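Local coordinates for sensor protein kinase WalK (Staphylococcus aureus, PDB 4YWZ) that probably senses an extracellular signal through this receptor domain, as the membrane histidine kinase of the essential two-component system WalKR, at residues Ala23-Asp35 with Tyr120-Ile134. The protein carries 1 engineered substitution. Residues are numbered along the deposited sequence; the frame is centred on the assembly and turned at random.
Sequences AKQLEISIEKVYD and YNIPVKVDKKVIGNI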
# COMPACT_ATOMS: atom_id res chain seq x y z
N ALA A 23 -2.95 10.68 6.81
CA ALA A 23 -3.75 11.88 6.83
C ALA A 23 -3.61 12.56 8.24
O ALA A 23 -3.65 13.74 8.33
CB ALA A 23 -5.20 11.54 6.60
N LYS A 24 -3.50 11.76 9.27
CA LYS A 24 -3.38 12.29 10.65
C LYS A 24 -2.10 13.09 10.74
O LYS A 24 -2.05 14.15 11.33
CB LYS A 24 -3.39 11.20 11.69
CG LYS A 24 -3.31 11.77 13.13
CD LYS A 24 -4.26 12.92 13.45
CE LYS A 24 -4.31 13.20 14.97
NZ LYS A 24 -5.39 14.20 15.17
N GLN A 25 -1.02 12.60 10.18
CA GLN A 25 0.19 13.35 10.25
C GLN A 25 0.14 14.62 9.43
O GLN A 25 0.69 15.64 9.83
CB GLN A 25 1.40 12.39 9.85
CG GLN A 25 2.71 13.01 10.28
CD GLN A 25 2.88 13.01 11.75
OE1 GLN A 25 2.53 12.04 12.42
NE2 GLN A 25 3.20 14.17 12.29
N LEU A 26 -0.54 14.65 8.27
CA LEU A 26 -0.75 15.86 7.56
C LEU A 26 -1.55 16.88 8.43
O LEU A 26 -1.23 18.08 8.43
CB LEU A 26 -1.51 15.59 6.27
CG LEU A 26 -1.94 16.75 5.37
CD1 LEU A 26 -0.81 17.65 5.06
CD2 LEU A 26 -2.64 16.25 4.08
N GLU A 27 -2.56 16.36 9.08
CA GLU A 27 -3.44 17.24 9.91
C GLU A 27 -2.60 17.89 11.03
O GLU A 27 -2.66 19.13 11.25
CB GLU A 27 -4.57 16.45 10.49
CG GLU A 27 -5.56 17.28 11.35
CD GLU A 27 -5.31 17.40 12.82
OE1 GLU A 27 -4.59 16.52 13.37
OE2 GLU A 27 -5.82 18.47 13.44
N ILE A 28 -1.76 17.07 11.66
CA ILE A 28 -0.86 17.56 12.74
C ILE A 28 0.12 18.57 12.20
O ILE A 28 0.40 19.65 12.80
CB ILE A 28 -0.12 16.37 13.43
CG1 ILE A 28 -1.08 15.52 14.25
CG2 ILE A 28 1.09 16.93 14.24
CD1 ILE A 28 -0.49 14.19 14.68
N SER A 29 0.66 18.32 11.01
CA SER A 29 1.53 19.26 10.37
C SER A 29 0.93 20.63 10.08
O SER A 29 1.59 21.64 10.30
CB SER A 29 2.18 18.68 9.02
OG SER A 29 2.79 17.39 9.34
N ILE A 30 -0.30 20.67 9.56
CA ILE A 30 -0.98 21.85 9.27
C ILE A 30 -1.28 22.59 10.60
O ILE A 30 -1.07 23.83 10.68
CB ILE A 30 -2.30 21.57 8.44
CG1 ILE A 30 -1.92 21.11 7.04
CG2 ILE A 30 -3.13 22.84 8.38
CD1 ILE A 30 -3.17 20.68 6.25
N GLU A 31 -1.68 21.84 11.59
CA GLU A 31 -2.01 22.45 12.89
C GLU A 31 -0.77 23.17 13.43
O GLU A 31 -0.84 24.33 13.89
CB GLU A 31 -2.50 21.39 13.83
CG GLU A 31 -2.61 21.81 15.29
CD GLU A 31 -3.17 20.72 16.17
OE1 GLU A 31 -3.32 19.58 15.67
OE2 GLU A 31 -3.58 21.02 17.34
N LYS A 32 0.38 22.56 13.30
CA LYS A 32 1.65 23.12 13.86
C LYS A 32 2.00 24.40 13.15
O LYS A 32 2.47 25.34 13.81
CB LYS A 32 2.77 22.07 13.76
CG LYS A 32 2.48 20.97 14.75
CD LYS A 32 3.67 20.11 15.15
CE LYS A 32 3.23 19.15 16.26
NZ LYS A 32 4.12 17.97 16.36
N VAL A 33 1.78 24.48 11.84
CA VAL A 33 2.05 25.70 11.13
C VAL A 33 1.18 26.87 11.62
O VAL A 33 1.67 28.00 11.80
CB VAL A 33 1.92 25.56 9.60
CG1 VAL A 33 2.42 26.81 8.97
CG2 VAL A 33 2.82 24.47 9.14
N TYR A 34 -0.10 26.59 11.89
CA TYR A 34 -0.97 27.62 12.53
C TYR A 34 -0.48 28.06 13.93
O TYR A 34 -0.43 29.26 14.21
CB TYR A 34 -2.38 27.08 12.64
CG TYR A 34 -3.16 27.26 11.35
CD1 TYR A 34 -2.91 26.46 10.26
CD2 TYR A 34 -4.11 28.20 11.23
CE1 TYR A 34 -3.59 26.64 9.04
CE2 TYR A 34 -4.83 28.40 10.04
CZ TYR A 34 -4.56 27.61 8.95
OH TYR A 34 -5.32 27.82 7.79
N ASP A 35 -0.10 27.10 14.75
CA ASP A 35 0.38 27.35 16.14
C ASP A 35 1.64 28.21 16.06
O ASP A 35 1.87 29.07 16.89
CB ASP A 35 0.72 26.10 16.85
CG ASP A 35 -0.48 25.25 17.24
OD1 ASP A 35 -1.55 25.80 17.46
OD2 ASP A 35 -0.24 24.04 17.43
N TYR A 120 -12.08 10.10 2.30
CA TYR A 120 -11.80 10.28 3.76
C TYR A 120 -11.69 11.77 3.99
O TYR A 120 -10.94 12.51 3.36
CB TYR A 120 -10.52 9.55 4.11
CG TYR A 120 -10.13 9.68 5.57
CD1 TYR A 120 -10.83 8.98 6.48
CD2 TYR A 120 -9.09 10.47 5.95
CE1 TYR A 120 -10.52 9.06 7.86
CE2 TYR A 120 -8.73 10.58 7.28
CZ TYR A 120 -9.49 9.91 8.20
OH TYR A 120 -9.16 9.98 9.59
N ASN A 121 -12.40 12.23 5.03
CA ASN A 121 -12.30 13.54 5.52
C ASN A 121 -11.78 13.53 7.00
O ASN A 121 -12.25 12.75 7.83
CB ASN A 121 -13.69 14.17 5.60
CG ASN A 121 -14.26 14.49 4.26
OD1 ASN A 121 -13.67 15.25 3.53
ND2 ASN A 121 -15.37 13.92 3.95
N ILE A 122 -10.79 14.39 7.22
CA ILE A 122 -10.29 14.66 8.59
C ILE A 122 -10.26 16.14 8.83
O ILE A 122 -9.66 16.93 8.13
CB ILE A 122 -8.93 13.98 8.89
CG1 ILE A 122 -8.53 14.32 10.36
CG2 ILE A 122 -7.86 14.32 7.90
CD1 ILE A 122 -7.32 13.56 10.86
N PRO A 123 -11.03 16.56 9.86
CA PRO A 123 -11.00 17.98 10.17
C PRO A 123 -9.67 18.38 10.81
O PRO A 123 -9.11 17.59 11.55
CB PRO A 123 -12.15 18.15 11.22
CG PRO A 123 -12.44 16.84 11.78
CD PRO A 123 -11.98 15.83 10.70
N VAL A 124 -9.25 19.60 10.52
CA VAL A 124 -8.03 20.23 11.04
C VAL A 124 -8.45 21.08 12.23
O VAL A 124 -9.33 21.90 12.08
CB VAL A 124 -7.24 21.02 10.03
CG1 VAL A 124 -5.97 21.57 10.65
CG2 VAL A 124 -6.94 20.15 8.80
N LYS A 125 -7.87 20.77 13.41
CA LYS A 125 -8.20 21.55 14.67
C LYS A 125 -6.98 22.28 15.13
O LYS A 125 -5.85 21.74 15.09
CB LYS A 125 -8.70 20.65 15.77
CG LYS A 125 -10.01 19.96 15.44
CD LYS A 125 -10.47 19.12 16.54
CE LYS A 125 -11.81 18.54 16.23
NZ LYS A 125 -12.23 17.63 17.33
N VAL A 126 -7.16 23.55 15.53
CA VAL A 126 -6.09 24.32 16.12
C VAL A 126 -6.72 24.82 17.46
O VAL A 126 -7.83 25.33 17.45
CB VAL A 126 -5.76 25.50 15.30
CG1 VAL A 126 -4.71 26.39 16.01
CG2 VAL A 126 -5.29 25.02 13.92
N ASP A 127 -6.01 24.56 18.55
CA ASP A 127 -6.57 24.91 19.89
C ASP A 127 -7.92 24.37 20.09
O ASP A 127 -8.78 25.05 20.63
CB ASP A 127 -6.50 26.43 20.06
CG ASP A 127 -6.78 26.91 21.53
OD1 ASP A 127 -6.33 26.15 22.39
OD2 ASP A 127 -7.51 27.92 21.78
N LYS A 128 -8.11 23.10 19.68
CA LYS A 128 -9.36 22.36 19.75
C LYS A 128 -10.50 22.82 18.87
O LYS A 128 -11.58 22.25 19.01
CB LYS A 128 -9.94 22.37 21.18
CG LYS A 128 -8.91 22.21 22.27
CD LYS A 128 -8.52 20.77 22.44
CE LYS A 128 -8.04 20.53 23.87
NZ LYS A 128 -6.77 19.74 23.83
N LYS A 129 -10.35 23.82 18.04
CA LYS A 129 -11.37 24.32 17.18
C LYS A 129 -11.08 23.91 15.74
O LYS A 129 -9.97 24.08 15.25
CB LYS A 129 -11.50 25.83 17.19
CG LYS A 129 -12.08 26.38 18.52
CD LYS A 129 -12.87 27.66 18.22
CE LYS A 129 -13.79 28.01 19.36
NZ LYS A 129 -13.00 27.87 20.61
N VAL A 130 -12.17 23.56 15.05
CA VAL A 130 -12.04 23.27 13.60
C VAL A 130 -11.67 24.52 12.86
O VAL A 130 -12.38 25.55 12.95
CB VAL A 130 -13.35 22.65 13.06
CG1 VAL A 130 -13.31 22.55 11.52
CG2 VAL A 130 -13.60 21.35 13.74
N ILE A 131 -10.64 24.44 12.00
CA ILE A 131 -10.33 25.49 11.07
C ILE A 131 -10.56 25.19 9.59
O ILE A 131 -10.42 26.06 8.67
CB ILE A 131 -8.87 25.96 11.19
CG1 ILE A 131 -7.86 24.83 10.92
CG2 ILE A 131 -8.60 26.55 12.53
CD1 ILE A 131 -6.58 25.29 10.23
N GLY A 132 -10.84 23.90 9.36
CA GLY A 132 -10.91 23.42 7.92
C GLY A 132 -10.93 21.94 7.92
O GLY A 132 -11.09 21.32 8.98
N ASN A 133 -10.92 21.35 6.73
CA ASN A 133 -11.05 19.95 6.55
C ASN A 133 -10.14 19.50 5.42
O ASN A 133 -10.01 20.21 4.41
CB ASN A 133 -12.50 19.57 6.21
CG ASN A 133 -12.68 18.11 5.93
OD1 ASN A 133 -12.67 17.29 6.83
ND2 ASN A 133 -12.80 17.77 4.61
N ILE A 134 -9.52 18.35 5.66
CA ILE A 134 -8.69 17.70 4.64
C ILE A 134 -9.61 16.65 4.00
O ILE A 134 -10.13 15.74 4.69
CB ILE A 134 -7.46 16.98 5.30
CG1 ILE A 134 -6.49 18.03 5.84
CG2 ILE A 134 -6.82 15.98 4.30
CD1 ILE A 134 -5.48 17.43 6.83
O HOH W 1 -3.38 23.56 18.47
O HOH W 2 -6.21 21.27 18.57
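Over one face of the Tyr34 ring lies the tip of Ile131: its CD1 stands 3.5 Å from the ring centroid and 17° off the normal, a CH-pi contact offset toward the rim. Ile131 carries CG1 between its backbone N and carbonyl carbon, and this, with a chi2 away from the staggered value, brings CD1 over the ring. Ile30 O sits at the ring's edge, in plane, while Val126 CG2 approaches Tyr34 CB at 3.8 Å. At the far end Ala23 CB rests 3.7 Å from CE2 of Tyr120, whose hydroxyl is hydrogen-bonded with Ser101 OG. Between the aromatics, Ile30 and Ile134 meet tip to tip.

The polar side runs alongside. Glu27 OE2 accepts a hydrogen bond from Lys125 N through its anti lone pair at 3.1 Å, nearly straight at 177°; Lys24 NZ meets Glu27 OE1 from above the carboxylate plane in a salt bridge. The buried carboxylate thus has a partner on each oxygen, which should favour its charged form. Glu31 OE2 lies 3.3 Å from Lys125 O, acceptor against acceptor, but one water links it to Lys128 N. A second accepts from Asp127 N, its protons unsettled between Glu31 OE2 and Asp35 OD1. Segment 23-35 of helix 7-37 runs at 29° to strand 120-126 of the Cache-type sheet, with apolar contacts inside; one direct bond grips the strand, and water bridges hold the type I' turn.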